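Local coordinates for DNA-entry nuclease (Competence-specific nuclease) (Streptococcus agalactiae ILRI112, PDB 4QGO), which probably cleaves DNA, and perhaps RNA, without sequence specificity, as a beta-beta-alpha metal nuclease and acts as a virulence factor of the bacterium, at residues R179-L191 with V204-A218. The protein carries 1 engineered substitution. Numbering follows the deposited sequence.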
ATOM      1  N   ARG A 179      13.321  -0.572   4.935  1.00  8.01           N
ATOM      2  CA  ARG A 179      14.457   0.264   5.345  1.00 10.95           C
ATOM      3  C   ARG A 179      15.771  -0.299   4.849  1.00  9.00           C
ATOM      4  O   ARG A 179      16.751   0.432   4.682  1.00 12.33           O
ATOM      5  CB  ARG A 179      14.568   0.335   6.864  1.00  8.72           C
ATOM      6  CG  ARG A 179      13.435   1.051   7.580  1.00 10.33           C
ATOM      7  CD  ARG A 179      13.726   1.132   9.077  1.00 11.40           C
ATOM      8  NE  ARG A 179      13.971  -0.190   9.642  1.00 11.52           N
ATOM      9  CZ  ARG A 179      14.472  -0.403  10.854  1.00 15.26           C
ATOM     10  NH1 ARG A 179      14.791   0.624  11.635  1.00 19.67           N
ATOM     11  NH2 ARG A 179      14.662  -1.642  11.285  1.00 15.45           N
ATOM     12  N   ASN A 180      15.785  -1.610   4.657  1.00 11.42           N
ATOM     13  CA  ASN A 180      17.001  -2.351   4.368  1.00  9.25           C
ATOM     14  C   ASN A 180      16.633  -3.700   3.774  1.00 15.06           C
ATOM     15  O   ASN A 180      15.456  -4.009   3.566  1.00 13.96           O
ATOM     16  CB  ASN A 180      17.815  -2.529   5.652  1.00 11.17           C
ATOM     17  CG  ASN A 180      17.021  -3.200   6.755  1.00 12.25           C
ATOM     18  OD1 ASN A 180      16.400  -4.245   6.544  1.00 13.18           O
ATOM     19  ND2 ASN A 180      17.013  -2.588   7.935  1.00 13.25           N
ATOM     20  N   ASP A 181      17.634  -4.527   3.517  1.00 14.01           N
ATOM     21  CA  ASP A 181      17.377  -5.773   2.815  1.00 14.97           C
ATOM     22  C   ASP A 181      16.769  -6.864   3.683  1.00 21.31           C
ATOM     23  O   ASP A 181      16.294  -7.864   3.157  1.00 24.71           O
ATOM     24  CB  ASP A 181      18.650  -6.292   2.136  1.00 15.76           C
ATOM     25  CG  ASP A 181      19.013  -5.503   0.898  1.00 30.51           C
ATOM     26  OD1 ASP A 181      18.134  -4.798   0.357  1.00 34.33           O
ATOM     27  OD2 ASP A 181      20.181  -5.596   0.460  1.00 34.77           O
ATOM     28  N   THR A 182      16.753  -6.676   5.000  1.00 17.52           N
ATOM     29  CA  THR A 182      16.339  -7.761   5.891  1.00 16.46           C
ATOM     30  C   THR A 182      15.036  -7.565   6.679  1.00 11.38           C
ATOM     31  O   THR A 182      14.450  -8.547   7.130  1.00 13.82           O
ATOM     32  CB  THR A 182      17.466  -8.136   6.867  1.00 21.25           C
ATOM     33  OG1 THR A 182      17.846  -6.987   7.630  1.00 17.83           O
ATOM     34  CG2 THR A 182      18.675  -8.641   6.092  1.00 25.76           C
ATOM     35  N   ASP A 183      14.594  -6.319   6.856  1.00 12.68           N
ATOM     36  CA  ASP A 183      13.364  -6.056   7.615  1.00  9.80           C
ATOM     37  C   ASP A 183      12.207  -6.906   7.113  1.00 10.19           C
ATOM     38  O   ASP A 183      11.988  -7.040   5.901  1.00  9.29           O
ATOM     39  CB  ASP A 183      12.911  -4.605   7.478  1.00 10.58           C
ATOM     40  CG  ASP A 183      13.649  -3.651   8.383  1.00  9.96           C
ATOM     41  OD1 ASP A 183      14.514  -4.062   9.191  1.00 12.17           O
ATOM     42  OD2 ASP A 183      13.329  -2.456   8.288  1.00  9.54           O
ATOM     43  N   LEU A 184      11.432  -7.447   8.033  1.00  7.50           N
ATOM     44  CA  LEU A 184      10.289  -8.255   7.632  1.00  6.34           C
ATOM     45  C   LEU A 184       9.099  -7.403   7.195  1.00  8.05           C
ATOM     46  O   LEU A 184       8.302  -7.836   6.373  1.00  7.50           O
ATOM     47  CB  LEU A 184       9.884  -9.181   8.772  1.00  7.34           C
ATOM     48  CG  LEU A 184      10.943 -10.223   9.102  1.00 11.08           C
ATOM     49  CD1 LEU A 184      10.494 -11.036  10.297  1.00 12.11           C
ATOM     50  CD2 LEU A 184      11.168 -11.107   7.898  1.00 10.65           C
ATOM     51  N   VAL A 185       8.975  -6.207   7.760  1.00  6.66           N
ATOM     52  CA  VAL A 185       7.779  -5.382   7.576  1.00  6.69           C
ATOM     53  C   VAL A 185       8.174  -4.082   6.884  1.00  7.39           C
ATOM     54  O   VAL A 185       9.159  -3.452   7.255  1.00  6.81           O
ATOM     55  CB  VAL A 185       7.130  -5.051   8.946  1.00  5.27           C
ATOM     56  CG1 VAL A 185       5.878  -4.192   8.772  1.00  7.88           C
ATOM     57  CG2 VAL A 185       6.812  -6.325   9.707  1.00  6.96           C
ATOM     58  N   PRO A 186       7.401  -3.660   5.869  1.00  6.09           N
ATOM     59  CA  PRO A 186       7.717  -2.395   5.202  1.00  5.17           C
ATOM     60  C   PRO A 186       7.381  -1.213   6.108  1.00  5.75           C
ATOM     61  O   PRO A 186       6.428  -1.297   6.877  1.00  7.17           O
ATOM     62  CB  PRO A 186       6.791  -2.410   3.978  1.00  6.76           C
ATOM     63  CG  PRO A 186       5.622  -3.222   4.404  1.00  6.58           C
ATOM     64  CD  PRO A 186       6.193  -4.301   5.314  1.00  5.58           C
ATOM     65  N   PHE A 187       8.143  -0.127   6.015  1.00  6.17           N
ATOM     66  CA  PHE A 187       7.836   1.047   6.827  1.00  5.87           C
ATOM     67  C   PHE A 187       6.819   1.964   6.151  1.00  6.97           C
ATOM     68  O   PHE A 187       6.300   2.890   6.782  1.00  5.66           O
ATOM     69  CB  PHE A 187       9.111   1.835   7.206  1.00  8.11           C
ATOM     70  CG  PHE A 187       9.754   2.554   6.042  1.00  6.38           C
ATOM     71  CD1 PHE A 187       9.388   3.858   5.720  1.00  5.84           C
ATOM     72  CD2 PHE A 187      10.721   1.920   5.268  1.00  6.43           C
ATOM     73  CE1 PHE A 187       9.967   4.519   4.631  1.00  6.70           C
ATOM     74  CE2 PHE A 187      11.307   2.568   4.192  1.00  7.48           C
ATOM     75  CZ  PHE A 187      10.938   3.873   3.877  1.00  7.75           C
ATOM     76  N   ALA A 188       6.545   1.719   4.868  1.00  5.10           N
ATOM     77  CA  ALA A 188       5.558   2.504   4.143  1.00  5.41           C
ATOM     78  C   ALA A 188       5.100   1.744   2.927  1.00  4.81           C
ATOM     79  O   ALA A 188       5.759   0.803   2.487  1.00  6.82           O
ATOM     80  CB  ALA A 188       6.148   3.851   3.711  1.00  5.51           C
ATOM     81  N   MET A 189       3.953   2.145   2.389  0.74  5.28           N
ATOM     82  CA  MET A 189       3.461   1.588   1.142  0.74  3.89           C
ATOM     83  C   MET A 189       3.442   2.674   0.069  0.74  4.50           C
ATOM     84  O   MET A 189       2.763   3.686   0.212  0.74  6.65           O
ATOM     85  CB  MET A 189       2.066   0.976   1.331  0.74  6.63           C
ATOM     86  CG  MET A 189       2.034  -0.195   2.305  0.74  6.30           C
ATOM     87  SD  MET A 189       2.792  -1.694   1.645  0.74  6.28           S
ATOM     88  CE  MET A 189       1.449  -2.304   0.625  0.74 10.21           C
ATOM     89  N   HIS A 190       4.193   2.460  -1.010  1.00  4.15           N
ATOM     90  CA  HIS A 190       4.260   3.423  -2.103  1.00  4.62           C
ATOM     91  C   HIS A 190       3.150   3.121  -3.108  1.00  4.25           C
ATOM     92  O   HIS A 190       3.131   2.039  -3.684  1.00  6.08           O
ATOM     93  CB  HIS A 190       5.643   3.311  -2.766  1.00  5.84           C
ATOM     94  CG  HIS A 190       5.922   4.341  -3.816  1.00  5.79           C
ATOM     95  ND1 HIS A 190       7.039   4.270  -4.623  1.00  6.62           N
ATOM     96  CD2 HIS A 190       5.261   5.465  -4.183  1.00  5.28           C
ATOM     97  CE1 HIS A 190       7.043   5.300  -5.451  1.00  7.25           C
ATOM     98  NE2 HIS A 190       5.981   6.044  -5.201  1.00  5.77           N
ATOM     99  N   LEU A 191       2.219   4.059  -3.302  1.00  4.83           N
ATOM    100  CA  LEU A 191       1.125   3.871  -4.259  1.00  3.92           C
ATOM    101  C   LEU A 191       1.229   4.888  -5.381  1.00  3.68           C
ATOM    102  O   LEU A 191       1.357   6.081  -5.114  1.00  6.28           O
ATOM    103  CB  LEU A 191      -0.247   4.050  -3.593  1.00  6.63           C
ATOM    104  CG  LEU A 191      -0.460   3.517  -2.179  1.00  7.00           C
ATOM    105  CD1 LEU A 191      -1.854   3.876  -1.706  1.00 11.07           C
ATOM    106  CD2 LEU A 191      -0.263   2.015  -2.151  1.00  7.99           C
ATOM    107  N   VAL A 204       2.126   8.587  -3.829  1.00  4.29           N
ATOM    108  CA  VAL A 204       2.140   8.778  -2.382  1.00  4.01           C
ATOM    109  C   VAL A 204       2.848   7.641  -1.657  1.00  5.34           C
ATOM    110  O   VAL A 204       2.969   6.514  -2.173  1.00  5.43           O
ATOM    111  CB  VAL A 204       0.703   8.901  -1.804  1.00  5.80           C
ATOM    112  CG1 VAL A 204      -0.064  10.086  -2.419  1.00  8.10           C
ATOM    113  CG2 VAL A 204      -0.058   7.609  -2.021  1.00  5.65           C
ATOM    114  N   ALA A 205       3.312   7.941  -0.451  1.00  6.14           N
ATOM    115  CA  ALA A 205       3.784   6.911   0.467  1.00  4.23           C
ATOM    116  C   ALA A 205       2.895   6.945   1.695  1.00  6.01           C
ATOM    117  O   ALA A 205       2.757   7.983   2.329  1.00  5.74           O
ATOM    118  CB  ALA A 205       5.239   7.150   0.857  1.00  6.64           C
ATOM    119  N   ILE A 206       2.270   5.810   2.008  1.00  4.26           N
ATOM    120  CA  ILE A 206       1.403   5.686   3.175  1.00  5.55           C
ATOM    121  C   ILE A 206       2.235   5.108   4.309  1.00  6.47           C
ATOM    122  O   ILE A 206       2.630   3.944   4.250  1.00  5.85           O
ATOM    123  CB  ILE A 206       0.253   4.693   2.916  1.00  4.68           C
ATOM    124  CG1 ILE A 206      -0.438   4.956   1.570  1.00  8.98           C
ATOM    125  CG2 ILE A 206      -0.729   4.706   4.092  1.00  7.49           C
ATOM    126  CD1 ILE A 206      -1.126   6.267   1.478  1.00 10.44           C
ATOM    127  N   PRO A 207       2.531   5.917   5.341  1.00  5.79           N
ATOM    128  CA  PRO A 207       3.377   5.371   6.410  1.00  4.34           C
ATOM    129  C   PRO A 207       2.723   4.150   7.073  1.00  5.12           C
ATOM    130  O   PRO A 207       1.513   4.155   7.348  1.00  5.81           O
ATOM    131  CB  PRO A 207       3.489   6.545   7.405  1.00  6.37           C
ATOM    132  CG  PRO A 207       3.270   7.787   6.521  1.00  6.82           C
ATOM    133  CD  PRO A 207       2.198   7.339   5.559  1.00  7.03           C
ATOM    134  N   ASN A 208       3.523   3.114   7.315  1.00  5.68           N
ATOM    135  CA  ASN A 208       3.034   1.920   7.993  1.00  5.03           C
ATOM    136  C   ASN A 208       3.151   2.117   9.491  1.00  4.88           C
ATOM    137  O   ASN A 208       3.957   1.469  10.179  1.00  6.46           O
ATOM    138  CB  ASN A 208       3.801   0.683   7.543  1.00  5.77           C
ATOM    139  CG  ASN A 208       3.030  -0.590   7.802  1.00  5.69           C
ATOM    140  OD1 ASN A 208       1.829  -0.548   8.109  1.00  5.89           O
ATOM    141  ND2 ASN A 208       3.707  -1.735   7.672  1.00  5.87           N
ATOM    142  N   THR A 209       2.330   3.039   9.975  1.00  5.70           N
ATOM    143  CA  THR A 209       2.409   3.528  11.344  1.00  6.31           C
ATOM    144  C   THR A 209       1.019   3.638  11.956  1.00  7.21           C
ATOM    145  O   THR A 209       0.001   3.606  11.254  1.00  7.14           O
ATOM    146  CB  THR A 209       3.082   4.926  11.394  1.00  6.85           C
ATOM    147  OG1 THR A 209       2.327   5.857  10.597  1.00  7.87           O
ATOM    148  CG2 THR A 209       4.517   4.862  10.873  1.00  6.88           C
ATOM    149  N   GLN A 210       0.980   3.798  13.278  1.00  7.60           N
ATOM    150  CA  GLN A 210      -0.272   3.988  13.993  1.00  4.20           C
ATOM    151  C   GLN A 210       0.074   4.882  15.187  1.00  6.78           C
ATOM    152  O   GLN A 210       1.121   4.697  15.812  1.00  8.97           O
ATOM    153  CB  GLN A 210      -0.818   2.627  14.444  1.00  6.41           C
ATOM    154  CG  GLN A 210      -2.253   2.634  14.999  1.00  6.38           C
ATOM    155  CD  GLN A 210      -3.042   1.384  14.613  1.00  5.82           C
ATOM    156  OE1 GLN A 210      -2.939   0.883  13.487  1.00  6.93           O
ATOM    157  NE2 GLN A 210      -3.822   0.867  15.547  1.00  7.13           N
ATOM    158  N   ALA A 211      -0.782   5.854  15.494  1.00  6.48           N
ATOM    159  CA  ALA A 211      -0.418   6.896  16.461  1.00  8.68           C
ATOM    160  C   ALA A 211      -0.162   6.356  17.868  1.00  8.98           C
ATOM    161  O   ALA A 211       0.632   6.916  18.622  1.00 11.06           O
ATOM    162  CB  ALA A 211      -1.476   7.980  16.498  1.00  9.84           C
ATOM    163  N   SER A 212      -0.804   5.246  18.210  1.00  6.27           N
ATOM    164  CA  SER A 212      -0.798   4.763  19.590  1.00  8.19           C
ATOM    165  C   SER A 212       0.309   3.766  19.898  1.00  8.83           C
ATOM    166  O   SER A 212       0.375   3.244  20.999  1.00  8.65           O
ATOM    167  CB  SER A 212      -2.146   4.119  19.929  1.00  8.03           C
ATOM    168  OG  SER A 212      -2.258   2.843  19.319  1.00  8.01           O
ATOM    169  N   TYR A 213       1.178   3.488  18.933  1.00  7.62           N
ATOM    170  CA  TYR A 213       2.256   2.549  19.189  1.00  7.81           C
ATOM    171  C   TYR A 213       3.439   2.751  18.269  1.00  8.32           C
ATOM    172  O   TYR A 213       3.346   3.485  17.286  1.00  9.03           O
ATOM    173  CB  TYR A 213       1.752   1.098  19.121  1.00  7.69           C
ATOM    174  CG  TYR A 213       1.286   0.566  17.763  1.00  7.61           C
ATOM    175  CD1 TYR A 213       2.195   0.281  16.734  1.00  7.27           C
ATOM    176  CD2 TYR A 213      -0.052   0.253  17.553  1.00  6.59           C
ATOM    177  CE1 TYR A 213       1.763  -0.241  15.526  1.00  6.45           C
ATOM    178  CE2 TYR A 213      -0.493  -0.282  16.342  1.00  4.76           C
ATOM    179  CZ  TYR A 213       0.425  -0.536  15.339  1.00  4.83           C
ATOM    180  OH  TYR A 213       0.005  -1.076  14.147  1.00  7.53           O
ATOM    181  N   THR A 214       4.545   2.087  18.584  1.00  7.57           N
ATOM    182  CA  THR A 214       5.665   2.020  17.661  1.00  8.48           C
ATOM    183  C   THR A 214       5.927   0.573  17.273  1.00  8.90           C
ATOM    184  O   THR A 214       5.594  -0.353  18.000  1.00 10.15           O
ATOM    185  CB  THR A 214       6.943   2.672  18.241  1.00 10.64           C
ATOM    186  OG1 THR A 214       7.273   2.057  19.493  1.00 12.47           O
ATOM    187  CG2 THR A 214       6.725   4.161  18.436  1.00 12.21           C
ATOM    188  N   MET A 215       6.509   0.390  16.097  1.00  9.48           N
ATOM    189  CA  MET A 215       6.845  -0.934  15.602  1.00  9.47           C
ATOM    190  C   MET A 215       8.317  -1.031  15.232  1.00  9.88           C
ATOM    191  O   MET A 215       8.880  -0.097  14.671  1.00 11.71           O
ATOM    192  CB  MET A 215       6.005  -1.275  14.371  1.00 10.38           C
ATOM    193  CG  MET A 215       6.275  -2.686  13.852  1.00 10.94           C
ATOM    194  SD  MET A 215       5.427  -3.072  12.312  1.00 14.25           S
ATOM    195  CE  MET A 215       3.763  -3.378  12.880  1.00 11.59           C
ATOM    196  N   ASP A 216       8.933  -2.164  15.555  1.00  9.07           N
ATOM    197  CA  ASP A 216      10.263  -2.498  15.059  1.00 10.59           C
ATOM    198  C   ASP A 216      10.046  -3.205  13.727  1.00  9.12           C
ATOM    199  O   ASP A 216       9.535  -4.328  13.696  1.00  9.07           O
ATOM    200  CB  ASP A 216      10.957  -3.440  16.050  1.00  9.53           C
ATOM    201  CG  ASP A 216      12.393  -3.758  15.657  1.00 21.53           C
ATOM    202  OD1 ASP A 216      12.776  -3.498  14.499  1.00 15.21           O
ATOM    203  OD2 ASP A 216      13.145  -4.279  16.512  1.00 25.00           O
ATOM    204  N   TYR A 217      10.406  -2.543  12.627  1.00  7.41           N
ATOM    205  CA  TYR A 217      10.136  -3.097  11.299  1.00  7.53           C
ATOM    206  C   TYR A 217      10.996  -4.311  10.993  1.00  9.33           C
ATOM    207  O   TYR A 217      10.685  -5.084  10.084  1.00  9.18           O
ATOM    208  CB  TYR A 217      10.291  -2.037  10.203  1.00  8.26           C
ATOM    209  CG  TYR A 217       9.295  -0.906  10.341  1.00  7.22           C
ATOM    210  CD1 TYR A 217       7.936  -1.126  10.150  1.00  6.51           C
ATOM    211  CD2 TYR A 217       9.717   0.376  10.669  1.00  9.88           C
ATOM    212  CE1 TYR A 217       7.023  -0.101  10.295  1.00  6.35           C
ATOM    213  CE2 TYR A 217       8.812   1.413  10.813  1.00  9.47           C
ATOM    214  CZ  TYR A 217       7.466   1.164  10.639  1.00  9.04           C
ATOM    215  OH  TYR A 217       6.580   2.209  10.782  1.00 10.04           O
ATOM    216  N   ALA A 218      12.079  -4.492  11.747  1.00  9.34           N
ATOM    217  CA  ALA A 218      12.892  -5.680  11.556  1.00  7.97           C
ATOM    218  C   ALA A 218      12.087  -6.946  11.840  1.00  7.50           C
ATOM    219  O   ALA A 218      12.150  -7.908  11.079  1.00  8.92           O
ATOM    220  CB  ALA A 218      14.148  -5.630  12.441  1.00 11.58           C
TER
HETATM  221  O   HOH W   1      15.450  -2.596  14.009  1.00 27.23           O
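Tyr217 lies against the loop 184-187, with CB of Phe187 over one face of its ring, 3.8 Å from the ring centroid in a CH-pi contact, and its O accepts from Val185 N. At the ring's edge, in its plane, sits CG1 of Val185; that methyl, anti to the backbone N (chi1 -180°), also meets SD of Met215 at 3.7 Å. A second apolar patch forms where strands 188-191 and 204-207, neighbours in the large antiparallel sheet, pair as a hairpin: CD1 of Leu191 packs on CG1 of Ile206 at 3.7 Å, beside Val204, and Tyr156 of helix 153-165 touches all three. Backbone bonds join Met189 to Ile206 and Leu191 to Val204 in both directions.

Just past the end of strand 204-207, Asn208 continues the link. Its ND2 gives a nearly straight bond to Pro186 O (2.9 Å, 168°) that lies in its own amide plane, while OD1 accepts from Thr139 N. OH of Tyr217 donates to Asn208 O at 2.8 Å, reaching it from above the carbonyl plane.

Farther out, Leu184 N bonds Ala218 O. Arg179 grips Asp183 side-on, NE to OD2 at 2.7 Å and NH2 to OD1; these bonds fix how the guanidinium is turned and probably offset its charge. Asp216 OD1 lies well out of the guanidinium plane, 4.2 Å from Arg179 NH2, and is joined to it through water rather than by a direct salt bridge. The contact thus ties the loop before the hairpin to the chain after it.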